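Local structure of secreted hemophore CSA2 (Candida albicans, 4Y7S) at residues 89-93 with 94-98; 24-28 with 29-33. The protein binds haem outside the cell and passes it along a relay of CFEM proteins, so that the fungus can use iron from human hemoglobin. All coordinates share one frame; numbering follows the deposited sequence.

Contact 1. Residues 89-93 with 94-98; sequences GVWDP and YWIIP. With HEB (heme b/c), chain D.
The Y94 ring has D92 lying over one of its faces. D92 CA sits 3.5 Å from the ring centroid and 10° off the ring normal, a CH-pi contact. At the ring edge, V90 O lies 3.2 Å from Y94 CD1. Y94 CG stands beside the backbone N (chi1 -51°), which folds the ring back over the chain it follows. Water 1 lies in the ring plane next to Y94 OH and donates to D92 OD2; its approach to the hydroxyl is unusually short, so that end is doubtful. The W91 ring has V90 CG1 over one face, offset toward the rim. I96 CD1 comes to it obliquely, 3.9 Å from W91 NE1. The W95 ring is buried apart from this group. I97 CG2 lies over the centre of one face, and the ring of F18 meets it with nearly parallel planes.

I96 CD1 also packs on P93 CD at 3.5 Å, the two side chains crossing at about a right angle. The peptide bond before P93 is cis. Y94 N gives a short, bent hydrogen bond to W91 O, 2.6 Å long with an angle of 135° at the hydrogen. W91 to Y94 thus form a type VIa turn. W95 N then bonds P93 O at 2.8 Å, closing a classic gamma turn with Y94 at its centre.

These two tight turns kink the chain between helix 72-87 and helix 99-110. The first helix ends in a Schellman motif at G89, and P98 is the N-cap of the second. W91 CZ3 lies 3.3 Å from the haem vinyl atom CBB, and V90 CG2 approaches the same carbon. The loop is therefore part of the haem pocket wall of the CFEM helical basket.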
ATOM      1  N   GLY A  89      -0.750  11.252  16.521  1.00 18.84           N
ATOM      2  CA  GLY A  89      -0.677  10.020  17.299  1.00 20.78           C
ATOM      3  C   GLY A  89      -0.131   8.824  16.531  1.00 21.08           C
ATOM      4  O   GLY A  89      -0.141   7.712  17.028  1.00 23.03           O
ATOM      5  N   VAL A  90       0.378   9.060  15.332  1.00 19.84           N
ATOM      6  CA  VAL A  90       0.920   7.983  14.528  1.00 23.20           C
ATOM      7  C   VAL A  90       2.220   7.489  15.142  1.00 28.02           C
ATOM      8  O   VAL A  90       2.965   8.261  15.746  1.00 23.72           O
ATOM      9  CB  VAL A  90       1.180   8.430  13.074  1.00 20.17           C
ATOM     10  CG1 VAL A  90       1.654   7.267  12.249  1.00 19.71           C
ATOM     11  CG2 VAL A  90      -0.069   9.004  12.457  1.00 24.06           C
ATOM     12  N   TRP A  91       2.486   6.199  14.967  1.00 26.62           N
ATOM     13  CA  TRP A  91       3.724   5.571  15.424  1.00 27.29           C
ATOM     14  C   TRP A  91       4.918   5.909  14.536  1.00 23.87           C
ATOM     15  O   TRP A  91       4.763   6.259  13.363  1.00 24.26           O
ATOM     16  CB  TRP A  91       3.545   4.050  15.476  1.00 36.86           C
ATOM     17  CG  TRP A  91       3.071   3.493  14.150  1.00 36.10           C
ATOM     18  CD1 TRP A  91       3.846   3.022  13.124  1.00 33.45           C
ATOM     19  CD2 TRP A  91       1.712   3.385  13.707  1.00 37.60           C
ATOM     20  NE1 TRP A  91       3.049   2.621  12.076  1.00 33.85           N
ATOM     21  CE2 TRP A  91       1.735   2.829  12.410  1.00 37.84           C
ATOM     22  CE3 TRP A  91       0.473   3.698  14.286  1.00 34.07           C
ATOM     23  CZ2 TRP A  91       0.569   2.582  11.682  1.00 35.58           C
ATOM     24  CZ3 TRP A  91      -0.685   3.446  13.563  1.00 43.86           C
ATOM     25  CH2 TRP A  91      -0.626   2.898  12.273  1.00 38.92           C
ATOM     26  N   ASP A  92       6.111   5.800  15.120  1.00 22.82           N
ATOM     27  CA  ASP A  92       7.388   5.902  14.408  1.00 21.99           C
ATOM     28  C   ASP A  92       7.351   4.980  13.170  1.00 23.77           C
ATOM     29  O   ASP A  92       7.016   3.805  13.299  1.00 26.40           O
ATOM     30  CB  ASP A  92       8.508   5.503  15.395  1.00 29.21           C
ATOM     31  CG  ASP A  92       9.917   5.643  14.823  1.00 32.88           C
ATOM     32  OD1 ASP A  92      10.095   5.587  13.596  1.00 30.45           O
ATOM     33  OD2 ASP A  92      10.864   5.755  15.628  1.00 45.01           O
ATOM     34  N   PRO A  93       7.728   5.475  11.974  1.00 22.64           N
ATOM     35  CA  PRO A  93       8.354   6.743  11.566  1.00 20.80           C
ATOM     36  C   PRO A  93       7.392   7.894  11.257  1.00 17.51           C
ATOM     37  O   PRO A  93       7.816   8.860  10.615  1.00 20.56           O
ATOM     38  CB  PRO A  93       9.145   6.330  10.310  1.00 25.37           C
ATOM     39  CG  PRO A  93       8.296   5.263   9.683  1.00 25.79           C
ATOM     40  CD  PRO A  93       7.655   4.515  10.846  1.00 27.66           C
ATOM     41  N   TYR A  94       6.140   7.774  11.701  1.00 21.70           N
ATOM     42  CA  TYR A  94       5.199   8.895  11.760  1.00 16.02           C
ATOM     43  C   TYR A  94       4.592   9.245  10.400  1.00 19.75           C
ATOM     44  O   TYR A  94       3.378   9.131  10.224  1.00 15.66           O
ATOM     45  CB  TYR A  94       5.886  10.109  12.416  1.00 18.19           C
ATOM     46  CG  TYR A  94       6.543   9.724  13.735  1.00 22.28           C
ATOM     47  CD1 TYR A  94       5.769   9.375  14.834  1.00 21.74           C
ATOM     48  CD2 TYR A  94       7.923   9.659  13.865  1.00 21.92           C
ATOM     49  CE1 TYR A  94       6.341   8.992  16.031  1.00 24.32           C
ATOM     50  CE2 TYR A  94       8.506   9.287  15.065  1.00 25.72           C
ATOM     51  CZ  TYR A  94       7.711   8.951  16.144  1.00 25.17           C
ATOM     52  OH  TYR A  94       8.275   8.573  17.345  1.00 34.49           O
ATOM     53  N   TRP A  95       5.410   9.686   9.448  1.00 22.01           N
ATOM     54  CA  TRP A  95       4.948   9.879   8.079  1.00 18.60           C
ATOM     55  C   TRP A  95       5.362   8.632   7.302  1.00 23.67           C
ATOM     56  O   TRP A  95       6.530   8.446   6.988  1.00 18.16           O
ATOM     57  CB  TRP A  95       5.513  11.163   7.480  1.00 24.05           C
ATOM     58  CG  TRP A  95       4.957  11.494   6.117  1.00 16.10           C
ATOM     59  CD1 TRP A  95       3.642  11.537   5.759  1.00 18.42           C
ATOM     60  CD2 TRP A  95       5.701  11.841   4.948  1.00 13.22           C
ATOM     61  NE1 TRP A  95       3.520  11.867   4.441  1.00 14.06           N
ATOM     62  CE2 TRP A  95       4.769  12.070   3.916  1.00 16.74           C
ATOM     63  CE3 TRP A  95       7.068  11.984   4.666  1.00 19.00           C
ATOM     64  CZ2 TRP A  95       5.155  12.421   2.630  1.00 16.01           C
ATOM     65  CZ3 TRP A  95       7.445  12.339   3.390  1.00 21.05           C
ATOM     66  CH2 TRP A  95       6.494  12.563   2.388  1.00 17.91           C
ATOM     67  N   ILE A  96       4.405   7.749   7.041  1.00 16.33           N
ATOM     68  CA  ILE A  96       4.740   6.405   6.580  1.00 19.66           C
ATOM     69  C   ILE A  96       4.781   6.339   5.065  1.00 19.17           C
ATOM     70  O   ILE A  96       3.745   6.234   4.423  1.00 20.19           O
ATOM     71  CB  ILE A  96       3.705   5.350   7.055  1.00 20.98           C
ATOM     72  CG1 ILE A  96       3.360   5.493   8.552  1.00 28.80           C
ATOM     73  CG2 ILE A  96       4.204   3.947   6.747  1.00 20.73           C
ATOM     74  CD1 ILE A  96       4.463   5.152   9.518  1.00 28.28           C
ATOM     75  N   ILE A  97       5.986   6.323   4.503  1.00 18.24           N
ATOM     76  CA  ILE A  97       6.153   6.319   3.050  1.00 14.13           C
ATOM     77  C   ILE A  97       6.868   5.078   2.574  1.00 15.40           C
ATOM     78  O   ILE A  97       7.613   4.452   3.327  1.00 18.58           O
ATOM     79  CB  ILE A  97       6.939   7.565   2.561  1.00 14.53           C
ATOM     80  CG1 ILE A  97       8.278   7.713   3.290  1.00 18.94           C
ATOM     81  CG2 ILE A  97       6.117   8.786   2.743  1.00 18.93           C
ATOM     82  CD1 ILE A  97       9.142   8.885   2.772  1.00 21.61           C
ATOM     83  N   PRO A  98       6.667   4.726   1.301  1.00 17.95           N
ATOM     84  CA  PRO A  98       7.422   3.617   0.719  1.00 17.87           C
ATOM     85  C   PRO A  98       8.954   3.832   0.801  1.00 18.04           C
ATOM     86  O   PRO A  98       9.417   4.979   0.777  1.00 16.00           O
ATOM     87  CB  PRO A  98       6.976   3.630  -0.731  1.00 17.07           C
ATOM     88  CG  PRO A  98       5.651   4.330  -0.733  1.00 17.85           C
ATOM     89  CD  PRO A  98       5.749   5.345   0.329  1.00 17.53           C
TER
HETATM   90 FE   HEB D 201      -8.857   7.273  11.446  1.00 22.85          FE
HETATM   91  CHA HEB D 201     -11.871   8.376  12.679  1.00 23.61           C
HETATM   92  CHB HEB D 201      -7.253   8.944  14.006  1.00 19.13           C
HETATM   93  CHC HEB D 201      -5.945   5.529  10.822  1.00 24.94           C
HETATM   94  CHD HEB D 201     -10.438   5.172   9.276  1.00 25.82           C
HETATM   95  NA  HEB D 201      -9.459   8.435  13.078  1.00 17.24           N
HETATM   96  C1A HEB D 201     -10.751   8.805  13.353  1.00 21.24           C
HETATM   97  C2A HEB D 201     -10.732   9.700  14.484  1.00 26.23           C
HETATM   98  C3A HEB D 201      -9.457   9.857  14.856  1.00 18.69           C
HETATM   99  C4A HEB D 201      -8.628   9.060  13.975  1.00 20.36           C
HETATM  100  CMA HEB D 201      -8.902  10.721  16.015  1.00 21.83           C
HETATM  101  CAA HEB D 201     -11.991  10.338  15.129  1.00 37.68           C
HETATM  102  CBA HEB D 201     -12.296   9.603  16.433  1.00 47.48           C
HETATM  103  CGA HEB D 201     -13.434  10.263  17.176  1.00 42.94           C
HETATM  104  O1A HEB D 201     -13.459  10.196  18.432  1.00 59.88           O
HETATM  105  O2A HEB D 201     -14.322  10.852  16.524  1.00 33.07           O
HETATM  106  NB  HEB D 201      -7.033   7.209  12.280  1.00 16.82           N
HETATM  107  C1B HEB D 201      -6.520   8.041  13.261  1.00 21.03           C
HETATM  108  C2B HEB D 201      -5.092   7.800  13.367  1.00 21.81           C
HETATM  109  C3B HEB D 201      -4.774   6.863  12.472  1.00 19.30           C
HETATM  110  C4B HEB D 201      -5.960   6.487  11.791  1.00 20.46           C
HETATM  111  CMB HEB D 201      -4.125   8.519  14.325  1.00 14.91           C
HETATM  112  CAB HEB D 201      -3.425   6.204  12.128  1.00 18.67           C
HETATM  113  CBB HEB D 201      -2.401   6.204  12.971  1.00 32.90           C
HETATM  114  NC  HEB D 201      -8.289   5.632  10.316  1.00 24.71           N
HETATM  115  C1C HEB D 201      -7.030   5.140  10.116  1.00 14.03           C
HETATM  116  C2C HEB D 201      -7.031   4.159   9.045  1.00 24.27           C
HETATM  117  C3C HEB D 201      -8.292   4.083   8.614  1.00 21.05           C
HETATM  118  C4C HEB D 201      -9.093   4.995   9.409  1.00 22.20           C
HETATM  119  CMC HEB D 201      -5.755   3.422   8.553  1.00 25.67           C
HETATM  120  CAC HEB D 201      -8.911   3.212   7.506  1.00 30.72           C
HETATM  121  CBC HEB D 201      -8.231   2.218   6.944  1.00 38.11           C
HETATM  122  ND  HEB D 201     -10.835   6.808  11.077  1.00 23.25           N
HETATM  123  C1D HEB D 201     -11.246   5.966  10.055  1.00 28.79           C
HETATM  124  C2D HEB D 201     -12.673   6.078   9.892  1.00 35.06           C
HETATM  125  C3D HEB D 201     -13.119   7.067  10.963  1.00 31.85           C
HETATM  126  C4D HEB D 201     -11.916   7.472  11.640  1.00 32.98           C
HETATM  127  CMD HEB D 201     -13.549   5.328   8.871  1.00 40.63           C
HETATM  128  CAD HEB D 201     -14.547   7.581  11.222  1.00 36.28           C
HETATM  129  CBD HEB D 201     -15.312   6.732  12.222  1.00 44.13           C
HETATM  130  CGD HEB D 201     -16.769   7.127  12.144  1.00 68.86           C
HETATM  131  O1D HEB D 201     -17.111   8.109  11.416  1.00 61.66           O
HETATM  132  O2D HEB D 201     -17.595   6.444  12.813  1.00 85.82           O
HETATM  133  O   HOH W   1      10.613   8.088  17.734  1.00 40.04           O

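Contact 2. Residues 24-28 with 29-33; sequences DQIPK and CAQEC
A short helical turn of the CFEM domain, residues 29-33, carries two of the eight signature cysteines, and residues 26-28 lead into it. P27 O accepts a hydrogen bond from A30 N at 3.0 Å. K28 O accepts one from Q31 N at 3.2 Å. Both run from residue i+3 back to residue i, as in a 3-10 helix. In each the donor stands above the carbonyl plane, away from the lone-pair directions; for K28 O it is 67° out of it. Water 2 lies 2.7 Å from K28 O and can donate to it. It accepts from E32 N, so it probably bridges the two ends of what would be a direct i+4 bond in an alpha-helix.

The side chain of I26 reaches forward against this turn. Its CG1 takes the tight site between backbone N and carbonyl carbon (chi1 51°). From there CD1 touches A30 CB at 4.1 Å and Q31 CA at 3.8 Å. I26 and A30 both also pack on F77 of helix 72-87. K28 and Q31 lie side by side and point the same way. The K28 chain bends at chi2 (-49°), so CD comes alongside the Q31 amide and NZ comes to 3.6 Å from Q31 OE1. P27 CB meets C29 SG at 4.0 Å.

C29 is bonded to C69 and C33 to C64, so the turn is joined covalently to the end of helix 55-68 and the residue just after it. I26 and A30 form the apolar side that meets F77. Q31 serves both sides: its CA and CG lie on I26, its amide beside K28. With NZ near OE1, the lysine charge could polarise the amide.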
ATOM      1  N   ASP A  24       0.600  26.145   5.409  1.00 23.49           N
ATOM      2  CA  ASP A  24       1.192  27.455   5.547  1.00 25.70           C
ATOM      3  C   ASP A  24       2.663  27.456   5.937  1.00 25.00           C
ATOM      4  O   ASP A  24       3.286  28.444   5.858  1.00 25.33           O
ATOM      5  CB  ASP A  24       0.414  28.268   6.548  1.00 36.19           C
ATOM      6  CG  ASP A  24      -0.937  28.610   6.064  1.00 42.81           C
ATOM      7  OD1 ASP A  24      -1.142  28.735   4.861  1.00 44.52           O
ATOM      8  OD2 ASP A  24      -1.798  28.747   6.893  1.00 50.53           O
ATOM      9  N   GLN A  25       3.183  26.337   6.376  1.00 22.14           N
ATOM     10  CA  GLN A  25       4.553  26.268   6.820  1.00 23.76           C
ATOM     11  C   GLN A  25       5.499  25.609   5.852  1.00 22.53           C
ATOM     12  O   GLN A  25       6.650  25.848   5.896  1.00 24.14           O
ATOM     13  CB  GLN A  25       4.650  25.580   8.158  1.00 27.24           C
ATOM     14  CG  GLN A  25       3.883  26.221   9.298  1.00 64.81           C
ATOM     15  CD  GLN A  25       3.762  25.294  10.478  1.00 63.21           C
ATOM     16  OE1 GLN A  25       2.790  24.540  10.598  1.00 57.33           O
ATOM     17  NE2 GLN A  25       4.770  25.301  11.331  1.00 89.09           N
ATOM     18  N   ILE A  26       4.995  24.773   4.978  1.00 20.44           N
ATOM     19  CA  ILE A  26       5.864  24.029   4.065  1.00 19.98           C
ATOM     20  C   ILE A  26       6.483  24.939   3.002  1.00 21.24           C
ATOM     21  O   ILE A  26       5.925  25.987   2.666  1.00 21.74           O
ATOM     22  CB  ILE A  26       5.106  22.874   3.345  1.00 17.92           C
ATOM     23  CG1 ILE A  26       3.819  23.386   2.710  1.00 20.74           C
ATOM     24  CG2 ILE A  26       4.817  21.745   4.315  1.00 25.63           C
ATOM     25  CD1 ILE A  26       3.073  22.320   1.889  1.00 20.16           C
ATOM     26  N   PRO A  27       7.634  24.531   2.453  1.00 23.27           N
ATOM     27  CA  PRO A  27       8.179  25.330   1.359  1.00 23.41           C
ATOM     28  C   PRO A  27       7.175  25.383   0.230  1.00 22.19           C
ATOM     29  O   PRO A  27       6.337  24.475   0.087  1.00 20.32           O
ATOM     30  CB  PRO A  27       9.473  24.596   0.984  1.00 28.71           C
ATOM     31  CG  PRO A  27       9.410  23.291   1.627  1.00 29.30           C
ATOM     32  CD  PRO A  27       8.512  23.406   2.809  1.00 28.39           C
ATOM     33  N   LYS A  28       7.198  26.478  -0.517  1.00 23.32           N
ATOM     34  CA  LYS A  28       6.198  26.706  -1.560  1.00 22.58           C
ATOM     35  C   LYS A  28       6.213  25.606  -2.607  1.00 21.85           C
ATOM     36  O   LYS A  28       5.183  25.317  -3.219  1.00 20.89           O
ATOM     37  CB  LYS A  28       6.402  28.076  -2.230  1.00 30.39           C
ATOM     38  CG  LYS A  28       6.339  29.255  -1.257  1.00 47.38           C
ATOM     39  CD  LYS A  28       5.101  29.189  -0.344  1.00 44.67           C
ATOM     40  CE  LYS A  28       5.087  30.306   0.700  1.00 50.17           C
ATOM     41  NZ  LYS A  28       4.205  29.968   1.872  1.00 45.45           N
ATOM     42  N   CYS A  29       7.379  25.009  -2.822  1.00 22.79           N
ATOM     43  CA  CYS A  29       7.502  23.978  -3.836  1.00 24.26           C
ATOM     44  C   CYS A  29       6.644  22.761  -3.499  1.00 20.88           C
ATOM     45  O   CYS A  29       6.233  22.046  -4.399  1.00 20.80           O
ATOM     46  CB  CYS A  29       8.956  23.556  -4.016  1.00 24.68           C
ATOM     47  SG  CYS A  29       9.753  22.872  -2.573  1.00 24.69           S
ATOM     48  N   ALA A  30       6.307  22.574  -2.224  1.00 23.91           N
ATOM     49  CA  ALA A  30       5.562  21.388  -1.807  1.00 19.05           C
ATOM     50  C   ALA A  30       4.067  21.618  -1.717  1.00 25.36           C
ATOM     51  O   ALA A  30       3.318  20.666  -1.535  1.00 20.11           O
ATOM     52  CB  ALA A  30       6.070  20.901  -0.466  1.00 17.82           C
ATOM     53  N   GLN A  31       3.618  22.863  -1.862  1.00 17.34           N
ATOM     54  CA  GLN A  31       2.195  23.153  -1.677  1.00 20.02           C
ATOM     55  C   GLN A  31       1.296  22.351  -2.628  1.00 29.13           C
ATOM     56  O   GLN A  31       0.298  21.768  -2.190  1.00 22.04           O
ATOM     57  CB  GLN A  31       1.921  24.642  -1.829  1.00 23.52           C
ATOM     58  CG  GLN A  31       2.429  25.438  -0.622  1.00 25.65           C
ATOM     59  CD  GLN A  31       2.087  26.917  -0.691  1.00 31.39           C
ATOM     60  OE1 GLN A  31       1.999  27.582   0.334  1.00 43.98           O
ATOM     61  NE2 GLN A  31       1.884  27.433  -1.897  1.00 33.05           N
ATOM     62  N   GLU A  32       1.648  22.273  -3.909  1.00 24.56           N
ATOM     63  CA  GLU A  32       0.803  21.521  -4.836  1.00 21.13           C
ATOM     64  C   GLU A  32       0.798  20.035  -4.492  1.00 22.61           C
ATOM     65  O   GLU A  32      -0.182  19.335  -4.738  1.00 23.02           O
ATOM     66  CB  GLU A  32       1.270  21.698  -6.296  1.00 27.99           C
ATOM     67  CG  GLU A  32       2.695  21.203  -6.573  1.00 31.44           C
ATOM     68  CD  GLU A  32       3.134  21.404  -8.042  1.00 47.11           C
ATOM     69  OE1 GLU A  32       2.462  20.888  -8.968  1.00 41.99           O
ATOM     70  OE2 GLU A  32       4.147  22.100  -8.268  1.00 48.86           O
ATOM     71  N   CYS A  33       1.891  19.564  -3.901  1.00 17.15           N
ATOM     72  CA  CYS A  33       2.064  18.157  -3.624  1.00 20.94           C
ATOM     73  C   CYS A  33       1.070  17.639  -2.573  1.00 21.03           C
ATOM     74  O   CYS A  33       0.637  16.493  -2.664  1.00 18.31           O
ATOM     75  CB  CYS A  33       3.501  17.898  -3.186  1.00 18.77           C
ATOM     76  SG  CYS A  33       4.684  18.313  -4.454  1.00 26.35           S
TER
HETATM   77  O   HOH W   2       3.595  24.220  -5.100  1.00 23.55           O

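How the contacts relate
Contact 2 comes first along the chain, in the loop between helix 19-22 and helix 48-53. Contact 1 follows much later, between helix 72-87 and helix 99-110. Their centres are 20 Å apart, on opposite sides of the chain's centre. The nearest atoms are about 8 Å apart, so the two do not touch. Both pack on helices 55-68 and 72-87 of the helical basket. Contact 2 is tied to the basket by two disulfides, away from the haem site. Contact 1 meets the haem, packs on the C52-C85 disulfide and also touches a second subunit.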